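Local atomic coordinates of probable ubiquitin-conjugating enzyme E2 7 (Caenorhabditis elegans, PDB entry 1PZV), a protein that probably catalyses the covalent attachment of ubiquitin to other proteins, after accepting it as a thioester from the activating enzyme E1. Residues Asp21-Gly26 / Val38-Pro43; Gly51-Ile56 / Ser74-Pro79; Lys69-Ser74 / Glu84-Ile89; Ser90-Pro95 / Glu116-Ser121. All blocks are in the same frame, centred on the assembly; numbering follows the deposited sequence.

Contact 1: Asp21-Gly26 / Val38-Pro43; sequences DGFSAG and VLVIGP
Phe23 and Val40 run alongside each other, so that ring carbon CE1 of Phe23 meets the valine at 3.4 Å from Val40 CG1 and touches its other methyl, CG2, as well. The ring reaches them because its CG stands anti to the carbonyl carbon (chi1 -76°). Ala25 and Val38 share this face more loosely. On the reverse face Ser24 CB rests 3.7 Å from Leu39 CB. The backbones fix this pairing: Ser24 and Leu39 form an antiparallel hydrogen-bonded pair, with Ser24 N 3.1 Å from Leu39 O and Leu39 N 2.8 Å from Ser24 O. Just before strand 23-27, Gly22 O accepts from Ile41 N, at the end of strand 35-41, at 3.0 Å. Gly22 has a positive phi, at which a CB would be jammed against the carbonyl O of Asp21. Further out, Phe23 packs on Leu119 and Ile123 of helix 115-127, and Ala25 on Leu12 and Met15 of helix 5-17. The axes of 23-26 and 38-41 run at 174°, antiparallel; strands 23-27 and 35-41 form the beta hairpin that opens the four-stranded antiparallel meander of the ubiquitin-conjugating (UBC) fold.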
loop_
_atom_site.group_PDB
_atom_site.type_symbol
_atom_site.label_atom_id
_atom_site.label_comp_id
_atom_site.label_asym_id
_atom_site.label_seq_id
_atom_site.Cartn_x
_atom_site.Cartn_y
_atom_site.Cartn_z
ATOM N N ASP A 21 -12.741 -3.378 2.300
ATOM C CA ASP A 21 -13.396 -2.483 1.347
ATOM C C ASP A 21 -12.434 -1.635 0.500
ATOM O O ASP A 21 -11.692 -0.804 1.028
ATOM C CB ASP A 21 -14.376 -1.568 2.090
ATOM C CG ASP A 21 -15.122 -0.631 1.152
ATOM O OD1 ASP A 21 -15.811 -1.143 0.236
ATOM O OD2 ASP A 21 -15.020 0.612 1.320
ATOM N N GLY A 22 -12.447 -1.854 -0.813
ATOM C CA GLY A 22 -11.573 -1.096 -1.691
ATOM C C GLY A 22 -10.224 -1.743 -1.967
ATOM O O GLY A 22 -9.279 -1.074 -2.410
ATOM N N PHE A 23 -10.125 -3.043 -1.709
ATOM C CA PHE A 23 -8.887 -3.782 -1.934
ATOM C C PHE A 23 -9.213 -5.139 -2.553
ATOM O O PHE A 23 -10.081 -5.873 -2.063
ATOM C CB PHE A 23 -8.142 -3.995 -0.612
ATOM C CG PHE A 23 -7.429 -2.770 -0.092
ATOM C CD1 PHE A 23 -6.168 -2.424 -0.574
ATOM C CD2 PHE A 23 -8.015 -1.971 0.886
ATOM C CE1 PHE A 23 -5.494 -1.298 -0.080
ATOM C CE2 PHE A 23 -7.346 -0.832 1.391
ATOM C CZ PHE A 23 -6.089 -0.497 0.906
ATOM N N SER A 24 -8.518 -5.467 -3.636
ATOM C CA SER A 24 -8.712 -6.739 -4.335
ATOM C C SER A 24 -7.372 -7.489 -4.343
ATOM O O SER A 24 -6.379 -6.987 -4.871
ATOM C CB SER A 24 -9.187 -6.464 -5.764
ATOM O OG SER A 24 -9.200 -7.643 -6.546
ATOM N N ALA A 25 -7.334 -8.685 -3.762
ATOM C CA ALA A 25 -6.077 -9.434 -3.701
ATOM C C ALA A 25 -6.070 -10.731 -4.505
ATOM O O ALA A 25 -7.062 -11.454 -4.554
ATOM C CB ALA A 25 -5.706 -9.722 -2.230
ATOM N N GLY A 26 -4.938 -11.017 -5.135
ATOM C CA GLY A 26 -4.808 -12.221 -5.923
ATOM C C GLY A 26 -3.345 -12.585 -5.983
ATOM O O GLY A 26 -2.523 -11.917 -5.371
ATOM N N VAL A 38 -2.190 -6.719 -5.604
ATOM C CA VAL A 38 -3.369 -6.119 -4.984
ATOM C C VAL A 38 -3.855 -4.814 -5.614
ATOM O O VAL A 38 -3.082 -3.886 -5.824
ATOM C CB VAL A 38 -3.146 -5.881 -3.458
ATOM C CG1 VAL A 38 -2.417 -7.079 -2.849
ATOM C CG2 VAL A 38 -2.378 -4.583 -3.220
ATOM N N LEU A 39 -5.147 -4.757 -5.917
ATOM C CA LEU A 39 -5.747 -3.561 -6.488
ATOM C C LEU A 39 -6.107 -2.642 -5.335
ATOM O O LEU A 39 -6.858 -3.022 -4.438
ATOM C CB LEU A 39 -7.030 -3.897 -7.258
ATOM C CG LEU A 39 -7.785 -2.683 -7.821
ATOM C CD1 LEU A 39 -6.935 -2.041 -8.925
ATOM C CD2 LEU A 39 -9.154 -3.095 -8.363
ATOM N N VAL A 40 -5.576 -1.430 -5.349
ATOM C CA VAL A 40 -5.876 -0.494 -4.279
ATOM C C VAL A 40 -6.708 0.655 -4.817
ATOM O O VAL A 40 -6.199 1.511 -5.527
ATOM C CB VAL A 40 -4.593 0.070 -3.666
ATOM C CG1 VAL A 40 -4.930 0.995 -2.544
ATOM C CG2 VAL A 40 -3.720 -1.056 -3.184
ATOM N N ILE A 41 -7.993 0.665 -4.486
ATOM C CA ILE A 41 -8.866 1.726 -4.949
ATOM C C ILE A 41 -8.744 2.929 -4.017
ATOM O O ILE A 41 -8.864 2.786 -2.800
ATOM C CB ILE A 41 -10.349 1.256 -4.998
ATOM C CG1 ILE A 41 -10.475 0.055 -5.941
ATOM C CG2 ILE A 41 -11.258 2.402 -5.478
ATOM C CD1 ILE A 41 -11.904 -0.339 -6.259
ATOM N N GLY A 42 -8.499 4.107 -4.591
ATOM C CA GLY A 42 -8.372 5.314 -3.792
ATOM C C GLY A 42 -9.554 5.540 -2.864
ATOM O O GLY A 42 -10.697 5.649 -3.319
ATOM N N PRO A 43 -9.312 5.619 -1.551
ATOM C CA PRO A 43 -10.399 5.830 -0.594
ATOM C C PRO A 43 -11.152 7.117 -0.870
ATOM O O PRO A 43 -10.587 8.089 -1.363
ATOM C CB PRO A 43 -9.680 5.876 0.757
ATOM C CG PRO A 43 -8.468 5.030 0.532
ATOM C CD PRO A 43 -8.025 5.448 -0.857
#

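Contact 2: Gly51-Ile56 / Ser74-Pro79; sequences GFFKAI and SEIWHP
Phe53 carries its CG anti to the carbonyl carbon (chi1 -45°), while Ile76 holds CG1 anti to the backbone N and runs on extended, and these two choices bring ring and methyl together, the side chains roughly perpendicular. The contact belongs to the UBC fold: strand 52-58, inside the antiparallel meander, meets the loop that leaves the last strand of that sheet. Ile76 CD1 sits over one face of the Phe53 ring, 4.1 Å from the ring centroid and 14° off the normal, a CH-pi contact displaced toward the rim. Glu75 O lies in the ring plane at its edge, 3.6 Å from Phe53 CD2. The ring is thus met by an apolar group above and a carbonyl at its edge, and Phe72 of strand 69-72 and Val158 of helix 147-161 also touch it. A serine in place of Phe53 would probably take away the ring face on which Ile76 CD1 rests and open a gap between strand and loop. Nearer the surface Ser74 points toward the strand, its CB 4.1 Å from Phe53 CA. The Lys54 chain bends at chi3 (-75°), and its CE comes to 3.5 Å from Ser74 OG.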
loop_
_atom_site.group_PDB
_atom_site.type_symbol
_atom_site.label_atom_id
_atom_site.label_comp_id
_atom_site.label_asym_id
_atom_site.label_seq_id
_atom_site.Cartn_x
_atom_site.Cartn_y
_atom_site.Cartn_z
ATOM N N GLY A 51 -8.864 6.248 -7.979
ATOM C CA GLY A 51 -7.661 5.557 -8.374
ATOM C C GLY A 51 -7.676 4.047 -8.289
ATOM O O GLY A 51 -8.121 3.471 -7.303
ATOM N N PHE A 52 -7.185 3.410 -9.346
ATOM C CA PHE A 52 -7.089 1.965 -9.394
ATOM C C PHE A 52 -5.596 1.625 -9.386
ATOM O O PHE A 52 -5.045 1.177 -10.395
ATOM C CB PHE A 52 -7.768 1.417 -10.660
ATOM C CG PHE A 52 -9.255 1.603 -10.676
ATOM C CD1 PHE A 52 -9.811 2.847 -10.955
ATOM C CD2 PHE A 52 -10.104 0.555 -10.345
ATOM C CE1 PHE A 52 -11.209 3.047 -10.894
ATOM C CE2 PHE A 52 -11.492 0.746 -10.280
ATOM C CZ PHE A 52 -12.041 1.993 -10.554
ATOM N N PHE A 53 -4.949 1.842 -8.243
ATOM C CA PHE A 53 -3.515 1.583 -8.108
ATOM C C PHE A 53 -3.135 0.130 -7.822
ATOM O O PHE A 53 -3.457 -0.414 -6.763
ATOM C CB PHE A 53 -2.923 2.476 -7.019
ATOM C CG PHE A 53 -3.371 3.900 -7.098
ATOM C CD1 PHE A 53 -4.497 4.329 -6.401
ATOM C CD2 PHE A 53 -2.669 4.818 -7.869
ATOM C CE1 PHE A 53 -4.916 5.658 -6.474
ATOM C CE2 PHE A 53 -3.079 6.144 -7.951
ATOM C CZ PHE A 53 -4.202 6.564 -7.253
ATOM N N LYS A 54 -2.433 -0.479 -8.774
ATOM C CA LYS A 54 -1.993 -1.868 -8.666
ATOM C C LYS A 54 -0.759 -1.945 -7.778
ATOM O O LYS A 54 0.079 -1.057 -7.813
ATOM C CB LYS A 54 -1.688 -2.427 -10.067
ATOM C CG LYS A 54 -2.912 -2.412 -11.010
ATOM C CD LYS A 54 -2.621 -2.904 -12.447
ATOM C CE LYS A 54 -1.863 -1.864 -13.285
ATOM N NZ LYS A 54 -1.550 -2.340 -14.670
ATOM N N ALA A 55 -0.644 -2.992 -6.966
ATOM C CA ALA A 55 0.525 -3.113 -6.095
ATOM C C ALA A 55 0.917 -4.567 -5.854
ATOM O O ALA A 55 0.110 -5.489 -6.015
ATOM C CB ALA A 55 0.269 -2.403 -4.756
ATOM N N ILE A 56 2.162 -4.770 -5.458
ATOM C CA ILE A 56 2.637 -6.112 -5.209
ATOM C C ILE A 56 3.235 -6.279 -3.834
ATOM O O ILE A 56 4.068 -5.476 -3.398
ATOM C CB ILE A 56 3.654 -6.526 -6.260
ATOM C CG1 ILE A 56 2.929 -6.702 -7.597
ATOM C CG2 ILE A 56 4.373 -7.797 -5.821
ATOM C CD1 ILE A 56 3.791 -7.211 -8.714
ATOM N N SER A 74 2.056 1.263 -10.972
ATOM C CA SER A 74 1.003 2.238 -11.193
ATOM C C SER A 74 1.401 3.519 -10.505
ATOM O O SER A 74 1.387 3.625 -9.287
ATOM C CB SER A 74 -0.350 1.735 -10.704
ATOM O OG SER A 74 -1.149 1.265 -11.779
ATOM N N GLU A 75 1.743 4.514 -11.317
ATOM C CA GLU A 75 2.134 5.849 -10.889
ATOM C C GLU A 75 1.292 6.337 -9.720
ATOM O O GLU A 75 0.066 6.249 -9.752
ATOM C CB GLU A 75 1.935 6.805 -12.069
ATOM C CG GLU A 75 3.192 7.256 -12.775
ATOM C CD GLU A 75 3.874 8.369 -12.021
ATOM O OE1 GLU A 75 4.556 8.066 -11.026
ATOM O OE2 GLU A 75 3.726 9.541 -12.420
ATOM N N ILE A 76 1.949 6.855 -8.692
ATOM C CA ILE A 76 1.235 7.413 -7.551
ATOM C C ILE A 76 2.118 8.504 -6.957
ATOM O O ILE A 76 3.340 8.350 -6.901
ATOM C CB ILE A 76 0.920 6.343 -6.482
ATOM C CG1 ILE A 76 0.003 6.946 -5.418
ATOM C CG2 ILE A 76 2.212 5.810 -5.869
ATOM C CD1 ILE A 76 -0.694 5.913 -4.571
ATOM N N TRP A 77 1.510 9.611 -6.540
ATOM C CA TRP A 77 2.271 10.720 -5.968
ATOM C C TRP A 77 1.952 10.858 -4.493
ATOM O O TRP A 77 0.951 11.467 -4.109
ATOM C CB TRP A 77 1.956 12.033 -6.703
ATOM C CG TRP A 77 2.929 13.146 -6.389
ATOM C CD1 TRP A 77 2.653 14.313 -5.733
ATOM C CD2 TRP A 77 4.340 13.164 -6.657
ATOM N NE1 TRP A 77 3.802 15.049 -5.562
ATOM C CE2 TRP A 77 4.854 14.366 -6.114
ATOM C CE3 TRP A 77 5.224 12.274 -7.288
ATOM C CZ2 TRP A 77 6.211 14.708 -6.195
ATOM C CZ3 TRP A 77 6.579 12.615 -7.368
ATOM C CH2 TRP A 77 7.056 13.820 -6.815
ATOM N N HIS A 78 2.816 10.283 -3.664
ATOM C CA HIS A 78 2.609 10.318 -2.219
ATOM C C HIS A 78 3.903 10.468 -1.405
ATOM O O HIS A 78 4.953 9.897 -1.739
ATOM C CB HIS A 78 1.872 9.047 -1.764
ATOM C CG HIS A 78 1.309 9.140 -0.383
ATOM N ND1 HIS A 78 0.095 9.740 -0.113
ATOM C CD2 HIS A 78 1.794 8.729 0.812
ATOM C CE1 HIS A 78 -0.143 9.688 1.183
ATOM N NE2 HIS A 78 0.874 9.079 1.770
ATOM N N PRO A 79 3.835 11.252 -0.322
ATOM C CA PRO A 79 4.966 11.502 0.572
ATOM C C PRO A 79 5.611 10.216 1.094
ATOM O O PRO A 79 6.833 10.155 1.268
ATOM C CB PRO A 79 4.334 12.312 1.699
ATOM C CG PRO A 79 3.299 13.123 0.965
ATOM C CD PRO A 79 2.687 12.112 0.021
#

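Contact 3: Lys69-Ser74 / Glu84-Ile89; sequences KMKFIS and EGNVCI
Lys71 lies across Asn86 and reaches Glu84, its chain fully extended beyond a CG that is anti to the backbone N (chi1 174°). CB and CG pass the amide nitrogen, with Lys71 CG 3.3 Å from Asn86 ND2, and CD stays beside the same group. Lys71 CE then comes to 3.3 Å from Glu84 O, and at the tip Lys71 NZ donates to a water at 2.7 Å, which makes a weak bond back to Asn86 OD1. The backbones meet in a single bridge: Val87 N gives a nearly straight bond (173°) to Met70 O at 2.8 Å, and Phe72 N donates to Gly85 O at 2.7 Å from well above its carbonyl plane. In the UBC fold this ties the edge strand 69-72 to the loop with Cys88, predicted to form the ubiquitin thioester and directed away from the strand. A second water bridges Met70 N and Val87 O. An alanine replacing Phe72 would probably leave Val87 CG2 without the ring edge it meets at Phe72 CD1 (3.4 Å), with only Met70 CG beside it on this strand. Gly85 CA makes a CA-H...O contact with Phe72 O at 3.6 Å; a CB there would point at this oxygen, and the positive phi alone calls for glycine.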
loop_
_atom_site.group_PDB
_atom_site.type_symbol
_atom_site.label_atom_id
_atom_site.label_comp_id
_atom_site.label_asym_id
_atom_site.label_seq_id
_atom_site.Cartn_x
_atom_site.Cartn_y
_atom_site.Cartn_z
ATOM N N LYS A 69 7.227 -6.796 1.860
ATOM C CA LYS A 69 7.595 -5.533 1.236
ATOM C C LYS A 69 6.456 -5.151 0.305
ATOM O O LYS A 69 5.941 -6.002 -0.424
ATOM C CB LYS A 69 8.904 -5.673 0.444
ATOM C CG LYS A 69 10.145 -5.860 1.319
ATOM C CD LYS A 69 11.433 -5.763 0.506
ATOM C CE LYS A 69 12.661 -5.705 1.413
ATOM N NZ LYS A 69 13.927 -5.494 0.646
ATOM N N MET A 70 6.038 -3.889 0.340
ATOM C CA MET A 70 4.957 -3.457 -0.531
ATOM C C MET A 70 5.427 -2.443 -1.549
ATOM O O MET A 70 5.829 -1.338 -1.193
ATOM C CB MET A 70 3.807 -2.867 0.276
ATOM C CG MET A 70 2.595 -2.533 -0.580
ATOM S SD MET A 70 1.169 -2.168 0.436
ATOM C CE MET A 70 -0.124 -2.060 -0.780
ATOM N N LYS A 71 5.372 -2.829 -2.819
ATOM C CA LYS A 71 5.792 -1.955 -3.902
ATOM C C LYS A 71 4.630 -1.618 -4.827
ATOM O O LYS A 71 4.021 -2.504 -5.420
ATOM C CB LYS A 71 6.903 -2.617 -4.727
ATOM C CG LYS A 71 7.287 -1.809 -5.952
ATOM C CD LYS A 71 8.557 -2.333 -6.617
ATOM C CE LYS A 71 8.925 -1.479 -7.834
ATOM N NZ LYS A 71 10.293 -1.778 -8.347
ATOM N N PHE A 72 4.332 -0.335 -4.949
ATOM C CA PHE A 72 3.264 0.109 -5.822
ATOM C C PHE A 72 3.631 0.117 -7.306
ATOM O O PHE A 72 4.642 0.685 -7.690
ATOM C CB PHE A 72 2.832 1.540 -5.444
ATOM C CG PHE A 72 1.534 1.611 -4.753
ATOM C CD1 PHE A 72 1.457 1.797 -3.379
ATOM C CD2 PHE A 72 0.379 1.463 -5.483
ATOM C CE1 PHE A 72 0.217 1.828 -2.744
ATOM C CE2 PHE A 72 -0.850 1.491 -4.873
ATOM C CZ PHE A 72 -0.938 1.673 -3.500
ATOM N N ILE A 73 2.833 -0.508 -8.094
ATOM C CA ILE A 73 3.033 -0.477 -9.513
ATOM C C ILE A 73 1.980 0.520 -9.884
ATOM O O ILE A 73 1.028 0.638 -9.135
ATOM C CB ILE A 73 2.816 -1.854 -10.183
ATOM C CG1 ILE A 73 3.999 -2.775 -9.829
ATOM C CG2 ILE A 73 2.666 -1.719 -11.692
ATOM C CD1 ILE A 73 3.968 -4.116 -10.519
ATOM N N SER A 74 2.056 1.263 -10.972
ATOM C CA SER A 74 1.003 2.238 -11.193
ATOM C C SER A 74 1.401 3.519 -10.505
ATOM O O SER A 74 1.387 3.625 -9.287
ATOM C CB SER A 74 -0.350 1.735 -10.704
ATOM O OG SER A 74 -1.149 1.265 -11.779
ATOM N N GLU A 84 10.146 4.964 -6.464
ATOM C CA GLU A 84 10.172 3.627 -7.045
ATOM C C GLU A 84 8.900 2.858 -6.691
ATOM O O GLU A 84 8.814 1.653 -6.912
ATOM C CB GLU A 84 11.412 2.870 -6.565
ATOM C CG GLU A 84 12.707 3.627 -6.836
ATOM C CD GLU A 84 13.954 2.843 -6.449
ATOM O OE1 GLU A 84 14.327 1.898 -7.187
ATOM O OE2 GLU A 84 14.556 3.178 -5.400
ATOM N N GLY A 85 7.917 3.571 -6.148
ATOM C CA GLY A 85 6.656 2.951 -5.787
ATOM C C GLY A 85 6.666 2.213 -4.458
ATOM O O GLY A 85 5.614 1.805 -3.959
ATOM N N ASN A 86 7.852 2.034 -3.888
ATOM C CA ASN A 86 7.989 1.348 -2.613
ATOM C C ASN A 86 7.256 2.117 -1.535
ATOM O O ASN A 86 7.468 3.321 -1.367
ATOM C CB ASN A 86 9.459 1.224 -2.237
ATOM C CG ASN A 86 10.210 0.300 -3.156
ATOM O OD1 ASN A 86 11.442 0.316 -3.203
ATOM N ND2 ASN A 86 9.472 -0.524 -3.892
ATOM N N VAL A 87 6.382 1.421 -0.816
ATOM C CA VAL A 87 5.641 2.059 0.249
ATOM C C VAL A 87 6.489 1.968 1.495
ATOM O O VAL A 87 7.012 0.904 1.818
ATOM C CB VAL A 87 4.315 1.362 0.524
ATOM C CG1 VAL A 87 3.538 2.152 1.565
ATOM C CG2 VAL A 87 3.526 1.230 -0.757
ATOM N N CYS A 88 6.633 3.086 2.190
ATOM C CA CYS A 88 7.433 3.113 3.396
ATOM C C CYS A 88 6.642 3.610 4.583
ATOM O O CYS A 88 6.494 4.814 4.780
ATOM C CB CYS A 88 8.660 3.993 3.179
ATOM S SG CYS A 88 9.693 3.450 1.777
ATOM N N ILE A 89 6.134 2.668 5.372
ATOM C CA ILE A 89 5.358 2.988 6.571
ATOM C C ILE A 89 5.841 2.143 7.760
ATOM O O ILE A 89 6.399 1.064 7.568
ATOM C CB ILE A 89 3.857 2.767 6.316
ATOM C CG1 ILE A 89 3.615 1.318 5.855
ATOM C CG2 ILE A 89 3.368 3.791 5.289
ATOM C CD1 ILE A 89 2.177 0.990 5.552
HETATM O O HOH W 1 7.730 -1.875 1.222
HETATM O O HOH W 2 11.900 -0.636 -6.513
#

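Contact 4: Ser90-Pro95 / Glu116-Ser121; sequences SILHDP and ETILLS
The groups that meet here, Ile91 and Leu92 against Thr117, Ile118 and Ser121, are branched or hydroxyl side chains without flat faces; the flat imidazole of His93 beside them takes Ser90 CA over one face, 3.4 Å above the ring plane and toward the rim, within its own turn. Ile91 points toward the helix and spreads two branches over it. Its CG1 is anti to the backbone N (chi1 -166°), which directs CD1 to Thr117; the approach of these methyls is modelled too closely to be trusted in detail. The other branch, CG2 of Ile91, comes to 4.0 Å from Ser121 CB and also touches the hydroxyl. That hydroxyl is turned back to its own helix, Ser121 OG donating to Ile118 O at 3.0 Å, so the polar atom beside the methyl is already satisfied. Thr117 OG1, for its part, accepts from Thr114 N. Leu92 runs crosswise to Ile118, with Leu92 CD2 4.2 Å from Ile118 CD1. Pro68 and Trp109 also touch Ile118, while Asp94 is held by a salt bridge to Lys66. The arrangement belongs to the UBC fold, in which the short 3-10 turn just after the predicted thioester cysteine, Cys88, packs on helix 115-127, the helix that also covers the sheet.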
loop_
_atom_site.group_PDB
_atom_site.type_symbol
_atom_site.label_atom_id
_atom_site.label_comp_id
_atom_site.label_asym_id
_atom_site.label_seq_id
_atom_site.Cartn_x
_atom_site.Cartn_y
_atom_site.Cartn_z
ATOM N N SER A 90 5.633 2.647 8.976
ATOM C CA SER A 90 6.093 1.981 10.203
ATOM C C SER A 90 5.798 0.489 10.326
ATOM O O SER A 90 6.701 -0.318 10.580
ATOM C CB SER A 90 5.511 2.675 11.437
ATOM O OG SER A 90 5.813 4.057 11.447
ATOM N N ILE A 91 4.527 0.138 10.153
ATOM C CA ILE A 91 4.092 -1.237 10.287
ATOM C C ILE A 91 4.777 -2.226 9.347
ATOM O O ILE A 91 4.560 -3.426 9.448
ATOM C CB ILE A 91 2.566 -1.327 10.126
ATOM C CG1 ILE A 91 2.076 -2.686 10.614
ATOM C CG2 ILE A 91 2.176 -1.092 8.676
ATOM C CD1 ILE A 91 0.586 -2.818 10.610
ATOM N N LEU A 92 5.594 -1.737 8.423
ATOM C CA LEU A 92 6.301 -2.642 7.528
ATOM C C LEU A 92 7.716 -2.747 8.043
ATOM O O LEU A 92 8.489 -3.619 7.630
ATOM C CB LEU A 92 6.294 -2.130 6.092
ATOM C CG LEU A 92 4.942 -2.187 5.377
ATOM C CD1 LEU A 92 5.115 -1.783 3.914
ATOM C CD2 LEU A 92 4.364 -3.597 5.461
ATOM N N HIS A 93 8.053 -1.847 8.961
ATOM C CA HIS A 93 9.381 -1.831 9.568
ATOM C C HIS A 93 9.539 -3.038 10.466
ATOM O O HIS A 93 8.562 -3.638 10.881
ATOM C CB HIS A 93 9.635 -0.535 10.353
ATOM C CG HIS A 93 9.474 0.705 9.479
ATOM N ND1 HIS A 93 9.490 1.976 9.975
ATOM C CD2 HIS A 93 9.277 0.809 8.135
ATOM C CE1 HIS A 93 9.299 2.843 8.977
ATOM N NE2 HIS A 93 9.169 2.153 7.867
ATOM N N ASP A 94 10.768 -3.380 10.805
ATOM C CA ASP A 94 10.940 -4.616 11.521
ATOM C C ASP A 94 12.303 -4.799 12.146
ATOM O O ASP A 94 13.280 -4.908 11.427
ATOM C CB ASP A 94 10.801 -5.754 10.514
ATOM C CG ASP A 94 11.894 -5.758 9.448
ATOM O OD1 ASP A 94 12.912 -6.460 9.617
ATOM O OD2 ASP A 94 11.740 -5.044 8.433
ATOM N N PRO A 95 12.424 -4.821 13.459
ATOM C CA PRO A 95 13.808 -5.070 13.911
ATOM C C PRO A 95 14.395 -6.331 13.285
ATOM O O PRO A 95 14.257 -7.427 13.822
ATOM C CB PRO A 95 13.672 -5.154 15.420
ATOM C CG PRO A 95 12.847 -3.952 15.647
ATOM C CD PRO A 95 12.213 -3.630 14.311
ATOM N N GLU A 116 -4.468 -7.940 6.506
ATOM C CA GLU A 116 -5.558 -7.040 6.810
ATOM C C GLU A 116 -5.033 -5.801 7.523
ATOM O O GLU A 116 -5.397 -4.683 7.176
ATOM C CB GLU A 116 -6.592 -7.741 7.688
ATOM C CG GLU A 116 -7.739 -6.830 8.133
ATOM C CD GLU A 116 -8.726 -7.517 9.064
ATOM O OE1 GLU A 116 -9.693 -6.842 9.488
ATOM O OE2 GLU A 116 -8.539 -8.724 9.372
ATOM N N THR A 117 -4.178 -6.009 8.520
ATOM C CA THR A 117 -3.591 -4.910 9.279
ATOM C C THR A 117 -2.830 -3.968 8.337
ATOM O O THR A 117 -2.991 -2.746 8.382
ATOM C CB THR A 117 -2.607 -5.443 10.365
ATOM O OG1 THR A 117 -3.278 -6.389 11.210
ATOM C CG2 THR A 117 -2.089 -4.289 11.232
ATOM N N ILE A 118 -1.996 -4.551 7.488
ATOM C CA ILE A 118 -1.229 -3.792 6.519
ATOM C C ILE A 118 -2.183 -2.990 5.647
ATOM O O ILE A 118 -2.073 -1.762 5.566
ATOM C CB ILE A 118 -0.403 -4.726 5.598
ATOM C CG1 ILE A 118 0.682 -5.416 6.414
ATOM C CG2 ILE A 118 0.230 -3.939 4.458
ATOM C CD1 ILE A 118 1.385 -6.519 5.674
ATOM N N LEU A 119 -3.121 -3.677 5.000
ATOM C CA LEU A 119 -4.051 -2.988 4.122
ATOM C C LEU A 119 -4.786 -1.849 4.826
ATOM O O LEU A 119 -5.028 -0.786 4.234
ATOM C CB LEU A 119 -5.040 -3.977 3.502
ATOM C CG LEU A 119 -4.410 -4.994 2.538
ATOM C CD1 LEU A 119 -5.512 -5.743 1.796
ATOM C CD2 LEU A 119 -3.511 -4.285 1.555
ATOM N N LEU A 120 -5.124 -2.057 6.090
ATOM C CA LEU A 120 -5.813 -1.024 6.841
ATOM C C LEU A 120 -4.902 0.166 7.064
ATOM O O LEU A 120 -5.306 1.311 6.852
ATOM C CB LEU A 120 -6.297 -1.562 8.192
ATOM C CG LEU A 120 -7.547 -2.444 8.126
ATOM C CD1 LEU A 120 -7.856 -3.040 9.483
ATOM C CD2 LEU A 120 -8.710 -1.602 7.617
ATOM N N SER A 121 -3.670 -0.087 7.494
ATOM C CA SER A 121 -2.760 1.027 7.727
ATOM C C SER A 121 -2.459 1.743 6.401
ATOM O O SER A 121 -1.997 2.886 6.395
ATOM C CB SER A 121 -1.467 0.556 8.420
ATOM O OG SER A 121 -0.607 -0.116 7.527
#

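Contacts 1, 2 and 3 all reach the four-stranded sheet. Probable hydrogen bonds join contact 1 to 2 (Val40 N to Phe53 O) and 2 to 3 (Ile73 N to Lys54 O), whereas 1 and 3 meet by packing alone. Contact 4 lies off the sheet, packing Leu92 on Met70 of contact 3 and Leu119 on Phe23 of contact 1. All are partly buried: at least half the touching residues are buried in contacts 1 and 3, half are exposed in contact 2, none in contact 4. Backbone hydrogen bonds carry contacts 1 and 3, regular in the hairpin, a single bridge with waters beside the Cys88 loop. Contacts 2 and 4 rest on side-chain packing, aromatic and aliphatic respectively, their centres about 17 Å apart.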